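Local coordinates for protein CdiI toxin (Salmonella enterica subsp. enterica serovar Rubislaw str. ATCC 10717, PDB 4ZQU) that neutralises its cognate CdiA-CT toxin, acting as the immunity protein of a contact-dependent growth inhibition system, at residues T130-R135 and S150-L155; V45-L50 and G167-L172; R62-A67 and L82-S87. All blocks are in the same frame, centred on the assembly; numbering follows the deposited sequence.

Interaction 1 of 3, residues T130-R135 and S150-L155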
ATOM      1  N   THR B 130      15.538  -6.151  -4.302  1.00 35.39           N
ATOM      2  CA  THR B 130      15.050  -6.291  -2.937  1.00 35.42           C
ATOM      3  C   THR B 130      13.812  -7.181  -2.857  1.00 34.53           C
ATOM      4  O   THR B 130      12.785  -6.897  -3.476  1.00 32.95           O
ATOM      5  CB  THR B 130      14.718  -4.920  -2.317  1.00 35.12           C
ATOM      6  OG1 THR B 130      15.861  -4.061  -2.414  1.00 36.49           O
ATOM      7  CG2 THR B 130      14.331  -5.079  -0.855  1.00 35.73           C
ATOM      8  N   ILE B 131      13.924  -8.259  -2.089  1.00 34.82           N
ATOM      9  CA  ILE B 131      12.805  -9.159  -1.849  1.00 34.19           C
ATOM     10  C   ILE B 131      12.365  -9.028  -0.394  1.00 35.52           C
ATOM     11  O   ILE B 131      13.120  -9.354   0.526  1.00 38.07           O
ATOM     12  CB  ILE B 131      13.170 -10.622  -2.171  1.00 32.89           C
ATOM     13  CG1 ILE B 131      13.884 -10.703  -3.525  1.00 29.79           C
ATOM     14  CG2 ILE B 131      11.925 -11.494  -2.165  1.00 32.71           C
ATOM     15  CD1 ILE B 131      14.252 -12.109  -3.944  1.00 29.27           C
ATOM     16  N   SER B 132      11.145  -8.540  -0.193  1.00 33.40           N
ATOM     17  CA  SER B 132      10.679  -8.168   1.138  1.00 34.26           C
ATOM     18  C   SER B 132       9.534  -9.050   1.624  1.00 34.15           C
ATOM     19  O   SER B 132       8.473  -9.096   1.006  1.00 31.93           O
ATOM     20  CB  SER B 132      10.246  -6.699   1.148  1.00 34.67           C
ATOM     21  OG  SER B 132       9.879  -6.278   2.451  1.00 37.85           O
ATOM     22  N   PRO B 133       9.746  -9.752   2.748  1.00 37.36           N
ATOM     23  CA  PRO B 133       8.687 -10.571   3.342  1.00 39.94           C
ATOM     24  C   PRO B 133       7.634  -9.713   4.044  1.00 42.36           C
ATOM     25  O   PRO B 133       7.859  -8.524   4.278  1.00 41.29           O
ATOM     26  CB  PRO B 133       9.447 -11.446   4.340  1.00 41.29           C
ATOM     27  CG  PRO B 133      10.611 -10.604   4.747  1.00 40.09           C
ATOM     28  CD  PRO B 133      10.994  -9.804   3.530  1.00 38.14           C
ATOM     29  N   THR B 134       6.492 -10.313   4.368  1.00 44.93           N
ATOM     30  CA  THR B 134       5.412  -9.592   5.033  1.00 44.08           C
ATOM     31  C   THR B 134       4.859 -10.372   6.217  1.00 47.31           C
ATOM     32  O   THR B 134       5.162 -11.552   6.396  1.00 48.42           O
ATOM     33  CB  THR B 134       4.242  -9.291   4.072  1.00 40.03           C
ATOM     34  OG1 THR B 134       3.713 -10.521   3.558  1.00 38.85           O
ATOM     35  CG2 THR B 134       4.699  -8.418   2.918  1.00 37.51           C
ATOM     36  N   ARG B 135       4.046  -9.702   7.028  1.00 50.41           N
ATOM     37  CA  ARG B 135       3.255 -10.381   8.045  1.00 53.18           C
ATOM     38  C   ARG B 135       1.800 -10.398   7.595  1.00 52.17           C
ATOM     39  O   ARG B 135       1.189  -9.346   7.403  1.00 50.95           O
ATOM     40  CB  ARG B 135       3.387  -9.700   9.410  1.00 56.59           C
ATOM     41  CG  ARG B 135       2.467 -10.291  10.474  1.00 62.26           C
ATOM     42  CD  ARG B 135       2.916  -9.945  11.886  1.00 68.91           C
ATOM     43  NE  ARG B 135       3.431  -8.583  11.995  1.00 71.03           N
ATOM     44  CZ  ARG B 135       4.358  -8.204  12.866  1.00 74.32           C
ATOM     45  NH1 ARG B 135       4.885  -9.091  13.701  1.00 77.42           N
ATOM     46  NH2 ARG B 135       4.766  -6.942  12.899  1.00 74.35           N
ATOM     47  N   SER B 150      15.267  -5.205   8.531  1.00 73.96           N
ATOM     48  CA  SER B 150      16.459  -6.040   8.402  1.00 72.93           C
ATOM     49  C   SER B 150      16.256  -7.420   7.785  1.00 68.72           C
ATOM     50  O   SER B 150      17.231  -8.104   7.465  1.00 67.78           O
ATOM     51  CB  SER B 150      17.090  -6.217   9.784  1.00 75.57           C
ATOM     52  OG  SER B 150      16.215  -6.925  10.639  1.00 76.14           O
ATOM     53  N   ASP B 151      15.008  -7.843   7.631  1.00 66.11           N
ATOM     54  CA  ASP B 151      14.749  -9.207   7.192  1.00 62.46           C
ATOM     55  C   ASP B 151      14.543  -9.316   5.684  1.00 56.80           C
ATOM     56  O   ASP B 151      14.222 -10.389   5.179  1.00 54.64           O
ATOM     57  CB  ASP B 151      13.537  -9.773   7.928  1.00 63.32           C
ATOM     58  CG  ASP B 151      12.269  -9.011   7.630  1.00 62.36           C
ATOM     59  OD1 ASP B 151      11.187  -9.618   7.745  1.00 61.42           O
ATOM     60  OD2 ASP B 151      12.354  -7.815   7.279  1.00 62.15           O
ATOM     61  N   ASN B 152      14.730  -8.212   4.968  1.00 54.84           N
ATOM     62  CA  ASN B 152      14.628  -8.241   3.513  1.00 50.15           C
ATOM     63  C   ASN B 152      15.775  -9.013   2.883  1.00 48.82           C
ATOM     64  O   ASN B 152      16.909  -8.970   3.363  1.00 52.18           O
ATOM     65  CB  ASN B 152      14.593  -6.824   2.936  1.00 49.11           C
ATOM     66  CG  ASN B 152      13.316  -6.086   3.277  1.00 48.93           C
ATOM     67  OD1 ASN B 152      12.321  -6.690   3.672  1.00 49.78           O
ATOM     68  ND2 ASN B 152      13.334  -4.769   3.107  1.00 48.88           N
ATOM     69  N   VAL B 153      15.472  -9.727   1.805  1.00 39.07           N
ATOM     70  CA  VAL B 153      16.502 -10.401   1.033  1.00 37.90           C
ATOM     71  C   VAL B 153      16.989  -9.476  -0.072  1.00 36.16           C
ATOM     72  O   VAL B 153      16.303  -9.271  -1.071  1.00 35.31           O
ATOM     73  CB  VAL B 153      15.991 -11.714   0.426  1.00 37.82           C
ATOM     74  CG1 VAL B 153      17.066 -12.350  -0.444  1.00 38.29           C
ATOM     75  CG2 VAL B 153      15.559 -12.664   1.528  1.00 38.89           C
ATOM     76  N   ILE B 154      18.173  -8.908   0.119  1.00 36.64           N
ATOM     77  CA  ILE B 154      18.745  -7.992  -0.856  1.00 34.89           C
ATOM     78  C   ILE B 154      19.802  -8.701  -1.693  1.00 35.10           C
ATOM     79  O   ILE B 154      20.764  -9.254  -1.158  1.00 37.36           O
ATOM     80  CB  ILE B 154      19.370  -6.765  -0.176  1.00 36.67           C
ATOM     81  CG1 ILE B 154      18.452  -6.248   0.932  1.00 34.68           C
ATOM     82  CG2 ILE B 154      19.649  -5.677  -1.201  1.00 36.72           C
ATOM     83  CD1 ILE B 154      19.048  -5.118   1.737  1.00 36.17           C
ATOM     84  N   LEU B 155      19.616  -8.684  -3.008  1.00 33.92           N
ATOM     85  CA  LEU B 155      20.519  -9.374  -3.918  1.00 36.07           C
ATOM     86  C   LEU B 155      21.182  -8.405  -4.884  1.00 37.93           C
ATOM     87  O   LEU B 155      20.660  -7.321  -5.148  1.00 36.35           O
ATOM     88  CB  LEU B 155      19.769 -10.450  -4.705  1.00 34.85           C
ATOM     89  CG  LEU B 155      18.981 -11.473  -3.887  1.00 34.52           C
ATOM     90  CD1 LEU B 155      18.206 -12.394  -4.811  1.00 34.80           C
ATOM     91  CD2 LEU B 155      19.904 -12.271  -2.984  1.00 35.06           C
TER

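Interaction 2 of 3, residues V45-L50 and G167-L172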
ATOM      1  N   VAL B  45       8.711 -25.572  -7.775  1.00 60.90           N
ATOM      2  CA  VAL B  45       9.403 -25.075  -8.965  1.00 60.49           C
ATOM      3  C   VAL B  45      10.891 -24.864  -8.659  1.00 57.73           C
ATOM      4  O   VAL B  45      11.246 -24.434  -7.561  1.00 56.61           O
ATOM      5  CB  VAL B  45       8.772 -23.748  -9.462  1.00 61.62           C
ATOM      6  CG1 VAL B  45       8.535 -22.796  -8.295  1.00 59.56           C
ATOM      7  CG2 VAL B  45       9.617 -23.094 -10.551  1.00 61.21           C
ATOM      8  N   SER B  46      11.759 -25.185  -9.616  1.00 56.80           N
ATOM      9  CA  SER B  46      13.199 -24.975  -9.453  1.00 54.97           C
ATOM     10  C   SER B  46      13.534 -23.495  -9.276  1.00 53.61           C
ATOM     11  O   SER B  46      12.820 -22.627  -9.777  1.00 54.21           O
ATOM     12  CB  SER B  46      13.964 -25.538 -10.655  1.00 55.02           C
ATOM     13  OG  SER B  46      13.783 -24.728 -11.805  1.00 52.97           O
ATOM     14  N   ASP B  47      14.623 -23.213  -8.566  1.00 51.82           N
ATOM     15  CA  ASP B  47      15.051 -21.835  -8.330  1.00 48.34           C
ATOM     16  C   ASP B  47      15.419 -21.130  -9.630  1.00 46.77           C
ATOM     17  O   ASP B  47      15.372 -19.905  -9.713  1.00 45.93           O
ATOM     18  CB  ASP B  47      16.237 -21.793  -7.359  1.00 49.24           C
ATOM     19  CG  ASP B  47      15.836 -22.122  -5.932  1.00 50.51           C
ATOM     20  OD1 ASP B  47      14.621 -22.217  -5.658  1.00 52.82           O
ATOM     21  OD2 ASP B  47      16.734 -22.278  -5.076  1.00 49.98           O
ATOM     22  N   LEU B  48      15.789 -21.909 -10.639  1.00 49.01           N
ATOM     23  CA  LEU B  48      16.105 -21.360 -11.951  1.00 50.72           C
ATOM     24  C   LEU B  48      14.836 -20.833 -12.609  1.00 50.80           C
ATOM     25  O   LEU B  48      14.768 -19.666 -12.994  1.00 50.71           O
ATOM     26  CB  LEU B  48      16.770 -22.420 -12.838  1.00 54.29           C
ATOM     27  CG  LEU B  48      17.481 -21.981 -14.125  1.00 56.87           C
ATOM     28  CD1 LEU B  48      18.478 -23.044 -14.555  1.00 59.97           C
ATOM     29  CD2 LEU B  48      16.510 -21.694 -15.262  1.00 58.59           C
ATOM     30  N   ASP B  49      13.840 -21.707 -12.740  1.00 51.89           N
ATOM     31  CA  ASP B  49      12.576 -21.354 -13.380  1.00 50.28           C
ATOM     32  C   ASP B  49      11.839 -20.278 -12.601  1.00 48.17           C
ATOM     33  O   ASP B  49      11.387 -19.286 -13.172  1.00 48.97           O
ATOM     34  CB  ASP B  49      11.687 -22.588 -13.528  1.00 51.88           C
ATOM     35  CG  ASP B  49      12.238 -23.586 -14.521  1.00 55.30           C
ATOM     36  OD1 ASP B  49      13.032 -23.178 -15.395  1.00 56.15           O
ATOM     37  OD2 ASP B  49      11.874 -24.777 -14.430  1.00 56.77           O
ATOM     38  N   LEU B  50      11.717 -20.488 -11.295  1.00 47.18           N
ATOM     39  CA  LEU B  50      11.090 -19.516 -10.408  1.00 46.29           C
ATOM     40  C   LEU B  50      11.759 -18.150 -10.525  1.00 44.29           C
ATOM     41  O   LEU B  50      11.095 -17.118 -10.475  1.00 43.73           O
ATOM     42  CB  LEU B  50      11.150 -20.003  -8.961  1.00 47.37           C
ATOM     43  CG  LEU B  50      10.667 -19.013  -7.899  1.00 44.77           C
ATOM     44  CD1 LEU B  50       9.193 -18.697  -8.105  1.00 43.46           C
ATOM     45  CD2 LEU B  50      10.929 -19.549  -6.498  1.00 44.40           C
ATOM     46  N   GLY B 167      16.727 -16.693  -3.502  1.00 39.39           N
ATOM     47  CA  GLY B 167      16.515 -15.591  -2.584  1.00 39.59           C
ATOM     48  C   GLY B 167      15.048 -15.405  -2.253  1.00 39.71           C
ATOM     49  O   GLY B 167      14.693 -15.024  -1.138  1.00 40.24           O
ATOM     50  N   LEU B 168      14.193 -15.683  -3.231  1.00 39.38           N
ATOM     51  CA  LEU B 168      12.754 -15.560  -3.047  1.00 39.47           C
ATOM     52  C   LEU B 168      12.250 -16.553  -2.008  1.00 42.96           C
ATOM     53  O   LEU B 168      11.429 -16.212  -1.158  1.00 46.10           O
ATOM     54  CB  LEU B 168      12.023 -15.764  -4.376  1.00 37.19           C
ATOM     55  CG  LEU B 168      10.499 -15.647  -4.355  1.00 33.94           C
ATOM     56  CD1 LEU B 168      10.061 -14.363  -3.672  1.00 33.16           C
ATOM     57  CD2 LEU B 168       9.955 -15.708  -5.770  1.00 31.25           C
ATOM     58  N   ARG B 169      12.752 -17.781  -2.076  1.00 43.42           N
ATOM     59  CA  ARG B 169      12.355 -18.809  -1.122  1.00 46.28           C
ATOM     60  C   ARG B 169      12.859 -18.480   0.277  1.00 45.68           C
ATOM     61  O   ARG B 169      12.217 -18.815   1.273  1.00 46.84           O
ATOM     62  CB  ARG B 169      12.867 -20.176  -1.568  1.00 50.02           C
ATOM     63  CG  ARG B 169      12.290 -20.613  -2.899  1.00 52.54           C
ATOM     64  CD  ARG B 169      11.669 -21.987  -2.795  1.00 56.36           C
ATOM     65  NE  ARG B 169      11.011 -22.385  -4.035  1.00 57.19           N
ATOM     66  CZ  ARG B 169      10.246 -23.465  -4.156  1.00 61.90           C
ATOM     67  NH1 ARG B 169      10.046 -24.253  -3.108  1.00 65.76           N
ATOM     68  NH2 ARG B 169       9.680 -23.755  -5.319  1.00 62.00           N
ATOM     69  N   LEU B 170      14.006 -17.813   0.344  1.00 43.99           N
ATOM     70  CA  LEU B 170      14.551 -17.361   1.615  1.00 43.40           C
ATOM     71  C   LEU B 170      13.631 -16.322   2.240  1.00 43.36           C
ATOM     72  O   LEU B 170      13.452 -16.288   3.455  1.00 44.94           O
ATOM     73  CB  LEU B 170      15.956 -16.786   1.429  1.00 42.29           C
ATOM     74  CG  LEU B 170      16.596 -16.146   2.662  1.00 42.53           C
ATOM     75  CD1 LEU B 170      16.670 -17.139   3.812  1.00 44.32           C
ATOM     76  CD2 LEU B 170      17.975 -15.605   2.328  1.00 42.31           C
ATOM     77  N   ALA B 171      13.042 -15.479   1.401  1.00 43.42           N
ATOM     78  CA  ALA B 171      12.125 -14.455   1.879  1.00 43.06           C
ATOM     79  C   ALA B 171      10.780 -15.065   2.257  1.00 46.01           C
ATOM     80  O   ALA B 171      10.122 -14.603   3.189  1.00 46.32           O
ATOM     81  CB  ALA B 171      11.943 -13.377   0.833  1.00 37.99           C
ATOM     82  N   LEU B 172      10.381 -16.107   1.532  1.00 47.03           N
ATOM     83  CA  LEU B 172       9.127 -16.801   1.809  1.00 48.93           C
ATOM     84  C   LEU B 172       9.174 -17.521   3.153  1.00 53.25           C
ATOM     85  O   LEU B 172       8.146 -17.707   3.803  1.00 56.15           O
ATOM     86  CB  LEU B 172       8.804 -17.798   0.693  1.00 49.94           C
ATOM     87  CG  LEU B 172       8.247 -17.221  -0.610  1.00 49.75           C
ATOM     88  CD1 LEU B 172       8.221 -18.277  -1.707  1.00 50.36           C
ATOM     89  CD2 LEU B 172       6.853 -16.649  -0.389  1.00 49.25           C
TER

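Interaction 3 of 3, residues R62-A67 and L82-S87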
ATOM      1  N   ARG B  62       6.247  -1.376 -15.358  1.00 29.51           N
ATOM      2  CA  ARG B  62       6.251  -0.023 -15.893  1.00 28.66           C
ATOM      3  C   ARG B  62       6.613   1.012 -14.835  1.00 26.05           C
ATOM      4  O   ARG B  62       6.192   0.918 -13.684  1.00 24.94           O
ATOM      5  CB  ARG B  62       4.888   0.314 -16.495  1.00 30.30           C
ATOM      6  CG  ARG B  62       4.567  -0.438 -17.769  1.00 29.61           C
ATOM      7  CD  ARG B  62       3.244   0.020 -18.339  1.00 28.51           C
ATOM      8  NE  ARG B  62       2.116  -0.431 -17.531  1.00 29.02           N
ATOM      9  CZ  ARG B  62       0.933   0.175 -17.497  1.00 30.45           C
ATOM     10  NH1 ARG B  62       0.727   1.270 -18.219  1.00 29.15           N
ATOM     11  NH2 ARG B  62      -0.040  -0.308 -16.738  1.00 31.39           N
ATOM     12  N   PHE B  63       7.405   1.995 -15.245  1.00 28.54           N
ATOM     13  CA  PHE B  63       7.753   3.131 -14.406  1.00 29.18           C
ATOM     14  C   PHE B  63       6.806   4.276 -14.751  1.00 29.20           C
ATOM     15  O   PHE B  63       7.055   5.040 -15.681  1.00 31.10           O
ATOM     16  CB  PHE B  63       9.215   3.522 -14.623  1.00 28.30           C
ATOM     17  CG  PHE B  63       9.723   4.542 -13.655  1.00 27.62           C
ATOM     18  CD1 PHE B  63       9.599   4.344 -12.293  1.00 28.22           C
ATOM     19  CD2 PHE B  63      10.350   5.690 -14.108  1.00 29.38           C
ATOM     20  CE1 PHE B  63      10.074   5.281 -11.399  1.00 29.44           C
ATOM     21  CE2 PHE B  63      10.830   6.630 -13.218  1.00 30.24           C
ATOM     22  CZ  PHE B  63      10.693   6.426 -11.862  1.00 29.65           C
ATOM     23  N   VAL B  64       5.717   4.383 -13.999  1.00 28.72           N
ATOM     24  CA  VAL B  64       4.556   5.131 -14.464  1.00 29.94           C
ATOM     25  C   VAL B  64       3.868   5.933 -13.351  1.00 30.65           C
ATOM     26  O   VAL B  64       3.839   5.514 -12.195  1.00 32.16           O
ATOM     27  CB  VAL B  64       3.547   4.153 -15.134  1.00 25.90           C
ATOM     28  CG1 VAL B  64       3.258   2.971 -14.219  1.00 23.17           C
ATOM     29  CG2 VAL B  64       2.260   4.854 -15.560  1.00 23.17           C
ATOM     30  N   LEU B  65       3.342   7.101 -13.714  1.00 30.17           N
ATOM     31  CA  LEU B  65       2.549   7.940 -12.816  1.00 27.51           C
ATOM     32  C   LEU B  65       1.120   8.084 -13.349  1.00 26.30           C
ATOM     33  O   LEU B  65       0.871   7.792 -14.516  1.00 25.39           O
ATOM     34  CB  LEU B  65       3.207   9.311 -12.657  1.00 26.32           C
ATOM     35  CG  LEU B  65       4.345   9.366 -11.642  1.00 24.14           C
ATOM     36  CD1 LEU B  65       5.058  10.701 -11.720  1.00 25.25           C
ATOM     37  CD2 LEU B  65       3.804   9.123 -10.243  1.00 21.37           C
ATOM     38  N   PRO B  66       0.172   8.520 -12.495  1.00 26.72           N
ATOM     39  CA  PRO B  66      -1.214   8.663 -12.966  1.00 26.20           C
ATOM     40  C   PRO B  66      -1.358   9.626 -14.141  1.00 28.73           C
ATOM     41  O   PRO B  66      -2.039   9.318 -15.120  1.00 27.84           O
ATOM     42  CB  PRO B  66      -1.947   9.211 -11.738  1.00 24.64           C
ATOM     43  CG  PRO B  66      -1.142   8.755 -10.583  1.00 24.23           C
ATOM     44  CD  PRO B  66       0.283   8.767 -11.045  1.00 24.75           C
ATOM     45  N   ALA B  67      -0.710  10.781 -14.032  1.00 29.73           N
ATOM     46  CA  ALA B  67      -0.808  11.829 -15.038  1.00 29.70           C
ATOM     47  C   ALA B  67       0.382  12.771 -14.887  1.00 30.74           C
ATOM     48  O   ALA B  67       1.057  12.744 -13.858  1.00 30.71           O
ATOM     49  CB  ALA B  67      -2.133  12.584 -14.896  1.00 28.99           C
ATOM     50  N   LEU B  82      -3.564   6.665 -16.424  1.00 32.20           N
ATOM     51  CA  LEU B  82      -4.575   7.043 -15.445  1.00 32.07           C
ATOM     52  C   LEU B  82      -5.421   5.858 -14.976  1.00 33.52           C
ATOM     53  O   LEU B  82      -5.818   5.795 -13.813  1.00 36.15           O
ATOM     54  CB  LEU B  82      -5.482   8.128 -16.020  1.00 32.00           C
ATOM     55  CG  LEU B  82      -6.305   8.875 -14.972  1.00 32.68           C
ATOM     56  CD1 LEU B  82      -5.401   9.749 -14.107  1.00 31.76           C
ATOM     57  CD2 LEU B  82      -7.394   9.699 -15.641  1.00 35.26           C
ATOM     58  N   ASP B  83      -5.695   4.929 -15.885  1.00 31.81           N
ATOM     59  CA  ASP B  83      -6.551   3.782 -15.588  1.00 32.99           C
ATOM     60  C   ASP B  83      -5.898   2.776 -14.643  1.00 32.97           C
ATOM     61  O   ASP B  83      -6.590   2.049 -13.925  1.00 34.68           O
ATOM     62  CB  ASP B  83      -6.958   3.077 -16.881  1.00 35.33           C
ATOM     63  CG  ASP B  83      -7.939   3.885 -17.699  1.00 41.52           C
ATOM     64  OD1 ASP B  83      -8.733   4.648 -17.107  1.00 42.26           O
ATOM     65  OD2 ASP B  83      -7.913   3.761 -18.939  1.00 46.13           O
ATOM     66  N   LEU B  84      -4.570   2.709 -14.673  1.00 29.65           N
ATOM     67  CA  LEU B  84      -3.837   1.862 -13.745  1.00 27.82           C
ATOM     68  C   LEU B  84      -4.103   2.308 -12.313  1.00 27.37           C
ATOM     69  O   LEU B  84      -4.440   1.499 -11.444  1.00 25.62           O
ATOM     70  CB  LEU B  84      -2.338   1.902 -14.044  1.00 26.27           C
ATOM     71  CG  LEU B  84      -1.433   1.132 -13.076  1.00 24.99           C
ATOM     72  CD1 LEU B  84      -1.639  -0.366 -13.215  1.00 23.87           C
ATOM     73  CD2 LEU B  84       0.032   1.499 -13.269  1.00 23.06           C
ATOM     74  N   TYR B  85      -3.974   3.612 -12.088  1.00 28.03           N
ATOM     75  CA  TYR B  85      -4.081   4.195 -10.756  1.00 26.68           C
ATOM     76  C   TYR B  85      -5.520   4.435 -10.294  1.00 27.89           C
ATOM     77  O   TYR B  85      -5.751   4.695  -9.111  1.00 26.61           O
ATOM     78  CB  TYR B  85      -3.305   5.511 -10.709  1.00 24.97           C
ATOM     79  CG  TYR B  85      -1.808   5.333 -10.594  1.00 26.53           C
ATOM     80  CD1 TYR B  85      -0.997   5.313 -11.723  1.00 26.91           C
ATOM     81  CD2 TYR B  85      -1.203   5.187  -9.352  1.00 25.74           C
ATOM     82  CE1 TYR B  85       0.375   5.152 -11.617  1.00 25.73           C
ATOM     83  CE2 TYR B  85       0.164   5.024  -9.237  1.00 26.81           C
ATOM     84  CZ  TYR B  85       0.949   5.009 -10.371  1.00 25.70           C
ATOM     85  OH  TYR B  85       2.310   4.849 -10.253  1.00 25.35           O
ATOM     86  N   ASP B  86      -6.478   4.349 -11.218  1.00 27.94           N
ATOM     87  CA  ASP B  86      -7.889   4.576 -10.893  1.00 27.40           C
ATOM     88  C   ASP B  86      -8.392   3.590  -9.840  1.00 28.60           C
ATOM     89  O   ASP B  86      -8.249   2.380  -9.998  1.00 30.66           O
ATOM     90  CB  ASP B  86      -8.756   4.484 -12.150  1.00 26.59           C
ATOM     91  CG  ASP B  86     -10.235   4.648 -11.848  1.00 27.93           C
ATOM     92  OD1 ASP B  86     -10.690   5.799 -11.686  1.00 28.18           O
ATOM     93  OD2 ASP B  86     -10.943   3.625 -11.763  1.00 30.05           O
ATOM     94  N   SER B  87      -8.990   4.119  -8.775  1.00 30.26           N
ATOM     95  CA  SER B  87      -9.342   3.323  -7.600  1.00 32.93           C
ATOM     96  C   SER B  87     -10.405   2.266  -7.876  1.00 35.12           C
ATOM     97  O   SER B  87     -10.408   1.204  -7.252  1.00 37.56           O
ATOM     98  CB  SER B  87      -9.820   4.234  -6.466  1.00 36.25           C
ATOM     99  OG  SER B  87     -10.979   4.959  -6.843  1.00 42.13           O
TER

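Interaction 1 of 3, residues T130-R135 and S150-L155
Ile131 and Val153 form an antiparallel hydrogen-bonded pair in which each residue gives its N-H to the other's carbonyl. Ile131 N lies 2.8 Å from Val153 O, and Val153 N lies 2.7 Å from Ile131 O. The strand axes at 130-133 and 153-155 run at 174° to each other, 4.7 Å apart. On the face carrying Ile131 and Val153, the CB atoms of these two residues are 4.0 Å apart; Ile131 CD1 continues the apolar contact to Leu155 CD1.

Before strand 153-155 begins, the pairing passes from backbone to side chain. Ser132 OG donates to Asn152 OD1 over 2.8 Å, arriving above the amide's carbonyl plane, 43° out of it, and therefore off the lone-pair directions. Two torsions bring these groups together: Ser132 OG stands anti to its own backbone N (chi1 -176°), and Asn152 CG lies beside its backbone N. Pro133 CG sits 3.2 Å from Asp151 OD1, the ring and the carboxylate lying alongside each other and pointing opposite ways. That carboxylate oxygen is held by Thr145 OG1, while Asp151 O accepts from Arg174.

Outside this shell, helix 161-172 covers Ile131 and Val153, and Lys70 of the CdiA-CT toxin chain bonds to Pro133 O. The short strand 153-155 thus pairs antiparallel with strand 129-138 in the protein's antiparallel sheet, where 129-138 is also paired to 118-124.

Interaction 2 of 3, residues V45-L50 and G167-L172
Arg169 reaches from helix 161-172 across the start of helix 47-59, and its conformation sets most of the contact. Its CG lies beside the backbone N, and a bend at chi2, -127°, turns an otherwise extended end toward Val45. Arg169 NH2 comes within 2.8 Å of Val45 O, but the angle is too poor for a hydrogen bond; Val45 CG1 lies in the guanidinium plane, at its edge. The guanidinium has a partner just before residues 45-50, since NH1 makes a weak hydrogen bond to Pro43 O.

Asp47 adds a long salt bridge, OD1 to Arg169 NE at 4.0 Å. The carboxylate and guanidinium planes are 53° apart and the oxygen is well out of the latter; no N-H points at it, so the attraction is probably one of charge without a directed bond.

Next to the charged groups the contact is apolar. Leu50 CG is anti to the backbone N (chi1 174°), which directs its methyls to the other helix: CD2 stands at the guanidinium edge, 3.8 Å from Arg169 NE, and CD1 meets Leu168 CD2 at 3.9 Å. The two leucine side chains cross at about a right angle, and Leu168 continues onto Val12, Cys120, Ile122 and Ile131 of the sheet.

At the N-cap of helix 47-59, Ser46 OG accepts from Asp49 N over 3.2 Å in a nearly straight bond. The whole is helix-to-helix packing on a beta sheet, with a serine N-cap at the entry to one helix.

Interaction 3 of 3, residues R62-A67 and L82-S87
Pro66 CG meets the face of the Tyr85 ring. It stands 3.7 Å from the centroid of the Tyr85 ring and 19° off the ring normal, which satisfies the geometry of a CH-pi contact. The ring atom closest to Pro66 CG is Tyr85 CG, at 3.5 Å, and the proline carbon sits off-centre, nearer the CG end of the ring. Pro66 CD reaches farther along the same ring, to CD1 and CE1, so the pyrrolidine is laid across the aromatic face rather than touching it at a single point.

The hydroxyl end of that ring is tied to the backbone. Tyr85 OH donates to Val64 O over 2.6 Å, with the carbonyl oxygen near the ring plane at its edge. At the acceptor, the C=O...O angle is 145° and the hydroxyl is tilted 29° from the carbonyl plane. Covered on one face by Pro66 and bonded at its far end, the phenol has both its tilt and its reach constrained.

Leu84 comes in beside it. With CG anti to the backbone N, Leu84 brings CD2 to 3.7 Å from Val64 CG1, the two side chains meeting at a slant. Arg62 and Leu84 extend toward each other, and Arg62 NH2 lies 3.9 Å from Leu84 CD1. The guanidinium is engaged by salt bridges to Asp81 and Asp33, so the leucine packs against an already anchored group.

At the other end, Leu82 CD1 touches Pro66 CB at 4.2 Å and also reaches Ala67 CB.

Pro66 and Ala67 pack on Val13 of the CdiA-CT toxin chain, and Leu65 and Tyr85 on its Arg29. Within the immunity protein, strand 64-65 runs parallel to strand 79-80, which leads into helix 82-85; Leu84 and Tyr85 of this short helix also touch strand 30-41, and helix 87-105 follows.

In the fold
Interactions 1 and 2 are neighbours, their centres about 13 Å apart, and they meet directly: Ile131, Pro133 and Val153 of interaction 1 pack on helix 161-172, which supplies residues 167-172 and follows strand 153-155 in the chain. Interaction 3 lies on the opposite side of the chain's centre, with its centre about 25 Å from that of interaction 1 and about 29 Å from that of interaction 2. Along the sequence, interaction 2 closes a loop from 45-50 to 167-172 that encloses interaction 3 and then interaction 1. Helix 47-59 leads from interaction 2 toward strand 64-65 of interaction 3. The CdiA-CT toxin chain contacts interactions 1 and 3, whereas interaction 2 joins helices away from it.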